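Local atomic coordinates of carbohydrate deacetylase Agd3 (Neosartorya fumigata, PDB entry 6NWZ), a protein that probably removes acetyl groups from the N-acetylated sugars of galactosaminogalactan, a fungal exopolysaccharide, as a carbohydrate esterase required for Aspergillus fumigatus biofilm formation. Residues Phe271-Glu276 and Asp368-Trp373; Val275-Gly280 and Leu550-Val555. All blocks are in the same frame, centred on the assembly; numbering follows the deposited sequence.

Interaction 1. Residues Phe271-Glu276 and Asp368-Trp373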
loop_
_atom_site.group_PDB
_atom_site.type_symbol
_atom_site.label_atom_id
_atom_site.label_comp_id
_atom_site.label_asym_id
_atom_site.label_seq_id
_atom_site.Cartn_x
_atom_site.Cartn_y
_atom_site.Cartn_z
ATOM N N PHE A 271 -3.065 -25.241 -18.303
ATOM C CA PHE A 271 -3.129 -25.655 -16.910
ATOM C C PHE A 271 -4.430 -25.188 -16.273
ATOM O O PHE A 271 -4.900 -24.076 -16.534
ATOM C CB PHE A 271 -1.942 -25.124 -16.099
ATOM C CG PHE A 271 -1.974 -25.543 -14.660
ATOM C CD1 PHE A 271 -1.681 -26.850 -14.299
ATOM C CD2 PHE A 271 -2.326 -24.643 -13.670
ATOM C CE1 PHE A 271 -1.722 -27.246 -12.975
ATOM C CE2 PHE A 271 -2.372 -25.031 -12.346
ATOM C CZ PHE A 271 -2.072 -26.334 -11.996
ATOM N N ARG A 272 -5.006 -26.062 -15.445
ATOM C CA ARG A 272 -6.142 -25.750 -14.586
ATOM C C ARG A 272 -5.836 -26.280 -13.196
ATOM O O ARG A 272 -5.527 -27.466 -13.038
ATOM C CB ARG A 272 -7.443 -26.369 -15.111
ATOM C CG ARG A 272 -8.676 -26.038 -14.277
ATOM C CD ARG A 272 -9.908 -26.730 -14.836
ATOM N NE ARG A 272 -11.160 -26.132 -14.378
ATOM C CZ ARG A 272 -11.959 -26.673 -13.465
ATOM N NH1 ARG A 272 -11.636 -27.828 -12.905
ATOM N NH2 ARG A 272 -13.083 -26.059 -13.114
ATOM N N ILE A 273 -5.919 -25.403 -12.194
ATOM C CA ILE A 273 -5.570 -25.751 -10.820
ATOM C C ILE A 273 -6.358 -26.986 -10.394
ATOM O O ILE A 273 -7.491 -27.198 -10.844
ATOM C CB ILE A 273 -5.819 -24.555 -9.876
ATOM C CG1 ILE A 273 -4.922 -24.646 -8.638
ATOM C CG2 ILE A 273 -7.292 -24.446 -9.486
ATOM C CD1 ILE A 273 -3.455 -24.409 -8.939
ATOM N N THR A 274 -5.757 -27.828 -9.557
ATOM C CA THR A 274 -6.383 -29.073 -9.137
ATOM C C THR A 274 -6.712 -29.041 -7.648
ATOM O O THR A 274 -6.364 -28.107 -6.924
ATOM C CB THR A 274 -5.481 -30.272 -9.451
ATOM O OG1 THR A 274 -4.293 -30.201 -8.654
ATOM C CG2 THR A 274 -5.098 -30.273 -10.916
ATOM N N VAL A 275 -7.401 -30.093 -7.201
ATOM C CA VAL A 275 -7.734 -30.222 -5.785
ATOM C C VAL A 275 -6.473 -30.429 -4.954
ATOM O O VAL A 275 -6.349 -29.885 -3.849
ATOM C CB VAL A 275 -8.749 -31.362 -5.581
ATOM C CG1 VAL A 275 -8.857 -31.731 -4.110
ATOM C CG2 VAL A 275 -10.115 -30.962 -6.135
ATOM N N GLU A 276 -5.517 -31.208 -5.465
ATOM C CA GLU A 276 -4.266 -31.403 -4.736
ATOM C C GLU A 276 -3.504 -30.090 -4.607
ATOM O O GLU A 276 -2.955 -29.782 -3.540
ATOM C CB GLU A 276 -3.404 -32.461 -5.429
ATOM C CG GLU A 276 -4.033 -33.853 -5.514
ATOM C CD GLU A 276 -5.061 -33.986 -6.634
ATOM O OE1 GLU A 276 -5.128 -33.091 -7.504
ATOM O OE2 GLU A 276 -5.804 -34.990 -6.642
ATOM N N ASP A 368 -17.626 -31.312 -11.061
ATOM C CA ASP A 368 -16.288 -30.730 -11.049
ATOM C C ASP A 368 -15.649 -30.985 -9.686
ATOM O O ASP A 368 -16.141 -30.492 -8.665
ATOM C CB ASP A 368 -16.370 -29.230 -11.336
ATOM C CG ASP A 368 -15.021 -28.598 -11.655
ATOM O OD1 ASP A 368 -13.976 -29.083 -11.170
ATOM O OD2 ASP A 368 -15.015 -27.600 -12.406
ATOM N N ASP A 369 -14.550 -31.748 -9.672
ATOM C CA ASP A 369 -13.852 -32.025 -8.417
ATOM C C ASP A 369 -13.394 -30.737 -7.743
ATOM O O ASP A 369 -13.395 -30.635 -6.510
ATOM C CB ASP A 369 -12.656 -32.945 -8.667
ATOM C CG ASP A 369 -13.064 -34.316 -9.174
ATOM O OD1 ASP A 369 -14.216 -34.473 -9.633
ATOM O OD2 ASP A 369 -12.231 -35.246 -9.107
ATOM N N LEU A 370 -12.997 -29.743 -8.539
ATOM C CA LEU A 370 -12.562 -28.473 -7.975
ATOM C C LEU A 370 -13.718 -27.729 -7.319
ATOM O O LEU A 370 -13.514 -27.037 -6.314
ATOM C CB LEU A 370 -11.916 -27.621 -9.067
ATOM C CG LEU A 370 -11.386 -26.252 -8.651
ATOM C CD1 LEU A 370 -10.385 -26.406 -7.519
ATOM C CD2 LEU A 370 -10.763 -25.540 -9.842
ATOM N N LEU A 371 -14.932 -27.863 -7.858
ATOM C CA LEU A 371 -16.079 -27.199 -7.248
ATOM C C LEU A 371 -16.440 -27.834 -5.914
ATOM O O LEU A 371 -16.648 -27.131 -4.918
ATOM C CB LEU A 371 -17.287 -27.236 -8.177
ATOM C CG LEU A 371 -18.400 -26.427 -7.508
ATOM C CD1 LEU A 371 -18.515 -25.053 -8.143
ATOM C CD2 LEU A 371 -19.722 -27.164 -7.516
ATOM N N ARG A 372 -16.545 -29.166 -5.880
ATOM C CA ARG A 372 -16.854 -29.845 -4.627
ATOM C C ARG A 372 -15.842 -29.504 -3.543
ATOM O O ARG A 372 -16.194 -29.464 -2.359
ATOM C CB ARG A 372 -16.911 -31.356 -4.836
ATOM C CG ARG A 372 -17.937 -31.803 -5.854
ATOM C CD ARG A 372 -18.215 -33.295 -5.741
ATOM N NE ARG A 372 -16.990 -34.093 -5.734
ATOM C CZ ARG A 372 -16.336 -34.463 -6.829
ATOM N NH1 ARG A 372 -16.782 -34.102 -8.028
ATOM N NH2 ARG A 372 -15.232 -35.192 -6.728
ATOM N N TRP A 373 -14.587 -29.252 -3.923
ATOM C CA TRP A 373 -13.609 -28.797 -2.942
ATOM C C TRP A 373 -13.926 -27.383 -2.470
ATOM O O TRP A 373 -13.953 -27.114 -1.263
ATOM C CB TRP A 373 -12.199 -28.866 -3.521
ATOM C CG TRP A 373 -11.141 -28.616 -2.492
ATOM C CD1 TRP A 373 -10.521 -29.548 -1.711
ATOM C CD2 TRP A 373 -10.586 -27.349 -2.120
ATOM N NE1 TRP A 373 -9.610 -28.940 -0.880
ATOM C CE2 TRP A 373 -9.630 -27.590 -1.113
ATOM C CE3 TRP A 373 -10.802 -26.035 -2.544
ATOM C CZ2 TRP A 373 -8.895 -26.567 -0.523
ATOM C CZ3 TRP A 373 -10.070 -25.020 -1.957
ATOM C CH2 TRP A 373 -9.128 -25.292 -0.959
#
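Asp-368, the N-cap of helix 369-375, meets Arg-272 head on. The arginine is stretched out from CG to NE, with CG anti to the backbone N (chi1 -178°), and this carries its guanidinium to the carboxylate end-on. NH2 of Arg-272 lies 2.6 Å from OD2 of Asp-368, on the syn lone pair, though OD2 stands somewhat out of the guanidinium plane. NH1 of Arg-272 reaches OD1 of Asp-368 at 3.2 Å in a fairly straight bond (164°) close to its own guanidinium plane. The fit is not quite flat: the two planes are turned 35° apart. OD1 of Asp-368 also takes the backbone N of Leu-370 at 2.9 Å, on the anti side but well out of the carboxylate plane, so one oxygen serves both the salt bridge and the helix cap. NE of Arg-272 is tied to the carbonyl of Phe-258, which helps to fix the rotation of the guanidinium.

Asp-369 contributes mainly its backbone, its carbonyl O standing 3.3 Å from CG2 of Val-275. Leu-370 then points into the contact. Its CD2 sits over one face of the Arg-272 guanidinium, nearer its margin than its centre, and also packs 3.7 Å from CG2 of Ile-273, so this branch touches both the charged group and the apolar layer. CG2 of Val-275 also comes within 3.9 Å of CA of Leu-370. One turn on, Trp-373 receives CG1 of Val-275 at 3.6 Å from its CD1, the valine approaching the indole obliquely; NE1 of the ring is hydrogen-bonded to Asn-279 on the next turn of helix 275-289.

Thr-274, for its part, caps the other helix through Asp-277 N. Two helix starts are thus packed against each other in the deacetylase domain, with a bidentate arginine-aspartate salt bridge built onto an Asp N-cap.

Interaction 2. Residues Val275-Gly280 and Leu550-Val555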
loop_
_atom_site.group_PDB
_atom_site.type_symbol
_atom_site.label_atom_id
_atom_site.label_comp_id
_atom_site.label_asym_id
_atom_site.label_seq_id
_atom_site.Cartn_x
_atom_site.Cartn_y
_atom_site.Cartn_z
ATOM N N VAL A 275 -7.401 -30.093 -7.201
ATOM C CA VAL A 275 -7.734 -30.222 -5.785
ATOM C C VAL A 275 -6.473 -30.429 -4.954
ATOM O O VAL A 275 -6.349 -29.885 -3.849
ATOM C CB VAL A 275 -8.749 -31.362 -5.581
ATOM C CG1 VAL A 275 -8.857 -31.731 -4.110
ATOM C CG2 VAL A 275 -10.115 -30.962 -6.135
ATOM N N GLU A 276 -5.517 -31.208 -5.465
ATOM C CA GLU A 276 -4.266 -31.403 -4.736
ATOM C C GLU A 276 -3.504 -30.090 -4.607
ATOM O O GLU A 276 -2.955 -29.782 -3.540
ATOM C CB GLU A 276 -3.404 -32.461 -5.429
ATOM C CG GLU A 276 -4.033 -33.853 -5.514
ATOM C CD GLU A 276 -5.061 -33.986 -6.634
ATOM O OE1 GLU A 276 -5.128 -33.091 -7.504
ATOM O OE2 GLU A 276 -5.804 -34.990 -6.642
ATOM N N ASP A 277 -3.463 -29.304 -5.686
ATOM C CA ASP A 277 -2.864 -27.973 -5.632
ATOM C C ASP A 277 -3.486 -27.137 -4.523
ATOM O O ASP A 277 -2.777 -26.541 -3.702
ATOM C CB ASP A 277 -3.032 -27.267 -6.980
ATOM C CG ASP A 277 -2.068 -27.768 -8.037
ATOM O OD1 ASP A 277 -0.889 -28.008 -7.709
ATOM O OD2 ASP A 277 -2.493 -27.913 -9.203
ATOM N N MET A 278 -4.822 -27.090 -4.484
ATOM C CA MET A 278 -5.512 -26.250 -3.512
ATOM C C MET A 278 -5.306 -26.741 -2.083
ATOM O O MET A 278 -5.220 -25.925 -1.160
ATOM C CB MET A 278 -7.005 -26.175 -3.849
ATOM C CG MET A 278 -7.334 -25.360 -5.106
ATOM S SD MET A 278 -6.633 -23.688 -5.141
ATOM C CE MET A 278 -7.060 -23.090 -3.512
ATOM N N ASN A 279 -5.218 -28.059 -1.877
ATOM C CA ASN A 279 -4.915 -28.567 -0.541
ATOM C C ASN A 279 -3.546 -28.093 -0.071
ATOM O O ASN A 279 -3.347 -27.836 1.123
ATOM C CB ASN A 279 -4.991 -30.093 -0.523
ATOM C CG ASN A 279 -6.408 -30.601 -0.366
ATOM O OD1 ASN A 279 -7.239 -29.958 0.278
ATOM N ND2 ASN A 279 -6.697 -31.755 -0.960
ATOM N N GLY A 280 -2.591 -27.970 -0.995
ATOM C CA GLY A 280 -1.295 -27.426 -0.630
ATOM C C GLY A 280 -1.374 -25.967 -0.221
ATOM O O GLY A 280 -0.737 -25.549 0.752
ATOM N N LEU A 550 -0.816 -20.839 -8.723
ATOM C CA LEU A 550 -0.918 -21.629 -7.503
ATOM C C LEU A 550 -0.435 -23.062 -7.684
ATOM O O LEU A 550 -0.537 -23.857 -6.743
ATOM C CB LEU A 550 -2.366 -21.636 -6.995
ATOM C CG LEU A 550 -3.077 -20.296 -6.774
ATOM C CD1 LEU A 550 -4.369 -20.506 -6.005
ATOM C CD2 LEU A 550 -2.193 -19.305 -6.053
ATOM N N ARG A 551 0.088 -23.409 -8.859
ATOM C CA ARG A 551 0.522 -24.775 -9.114
ATOM C C ARG A 551 1.653 -25.151 -8.169
ATOM O O ARG A 551 2.722 -24.535 -8.188
ATOM C CB ARG A 551 0.975 -24.933 -10.565
ATOM C CG ARG A 551 1.183 -26.383 -10.961
ATOM C CD ARG A 551 2.121 -26.519 -12.141
ATOM N NE ARG A 551 2.147 -27.887 -12.648
ATOM C CZ ARG A 551 1.768 -28.239 -13.871
ATOM N NH1 ARG A 551 1.350 -27.320 -14.731
ATOM N NH2 ARG A 551 1.823 -29.508 -14.241
ATOM N N ASN A 552 1.417 -26.165 -7.343
ATOM C CA ASN A 552 2.402 -26.614 -6.360
ATOM C C ASN A 552 2.431 -28.122 -6.148
ATOM O O ASN A 552 3.502 -28.659 -5.843
ATOM C CB ASN A 552 2.142 -25.929 -5.003
ATOM C CG ASN A 552 0.873 -26.426 -4.328
ATOM O OD1 ASN A 552 0.909 -27.356 -3.522
ATOM N ND2 ASN A 552 -0.256 -25.804 -4.652
ATOM N N ALA A 553 1.311 -28.832 -6.308
ATOM C CA ALA A 553 1.251 -30.235 -5.914
ATOM C C ALA A 553 2.250 -31.091 -6.679
ATOM O O ALA A 553 2.724 -32.102 -6.154
ATOM C CB ALA A 553 -0.164 -30.777 -6.109
ATOM N N ASP A 554 2.589 -30.705 -7.910
ATOM C CA ASP A 554 3.397 -31.549 -8.781
ATOM C C ASP A 554 4.603 -30.809 -9.349
ATOM O O ASP A 554 5.104 -31.181 -10.414
ATOM C CB ASP A 554 2.543 -32.107 -9.923
ATOM C CG ASP A 554 1.922 -31.013 -10.785
ATOM O OD1 ASP A 554 1.252 -30.109 -10.239
ATOM O OD2 ASP A 554 2.109 -31.058 -12.017
ATOM N N VAL A 555 5.082 -29.772 -8.671
ATOM C CA VAL A 555 6.156 -28.951 -9.199
ATOM C C VAL A 555 7.476 -29.423 -8.609
ATOM O O VAL A 555 7.530 -30.088 -7.571
ATOM C CB VAL A 555 5.936 -27.442 -8.929
ATOM C CG1 VAL A 555 4.527 -27.028 -9.325
ATOM C CG2 VAL A 555 6.223 -27.097 -7.473
#
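This is a polar docking of a loop onto the first turns of helix 275-289: the segment 550-555, which follows strand 542-546, is held chiefly through Asp-277. OD1 of the aspartate accepts two consecutive backbone amides. Ala-553 N reaches OD1 of Asp-277 at 2.7 Å, nearly along the C-O axis, while Asn-552 N, at 3.0 Å from the same OD1, comes from above the carboxylate plane. Both bonds are close to straight.

Asn-552 returns the grip with its side chain. With CG set between the backbone N and the carbonyl carbon (chi1 70°), the amide turns back so that ND2 donates to Asp-277 O at 2.8 Å and to Leu-550 O at 2.9 Å, both acceptors lying near the amide plane. The donor thus joins helix to loop while bracing the loop itself. OD1 of this amide rests against the CA of Gly-280.

Apolar contacts flank the bonds. CB of Ala-553 packs 3.7 Å from CB of Glu-276, and the bent chain of Met-278 brings SD to 4.0 Å from CD1 of Leu-550. Asp-554 OD1 is a like-charged neighbour of Asp-277 OD1, but its carboxylate is bound to Arg-551, whose NH1 pairs with Asp-501. The bonded amides of Asn-552 and Ala-553 lie at the start of a type I beta turn, Asn-552 to Val-555, which a helix aspartate anchors in the deacetylase domain.

Interactions 1 and 2 share helix 275-289: its start meets helix 369-375 in the first, and its opening turns hold the loop 550-555 in the second. Each is partly buried, with charge and apolar packing side by side. Interaction 1 depends on a salt bridge between side chains and a layer of aliphatic groups beside an indole; interaction 2 depends on side chain to backbone bonds, a carboxylate taking two amides and a side-chain amide giving to a carbonyl. Asn-279 of 275-280 bonds Trp-373 of 368-373, and Ile-273 packs on Leu-550, so the two contacts, their centres about 10 Å apart, adjoin. The side chains of Ile-273 and Leu-550 are each about 13 Å from a bound zinc ion.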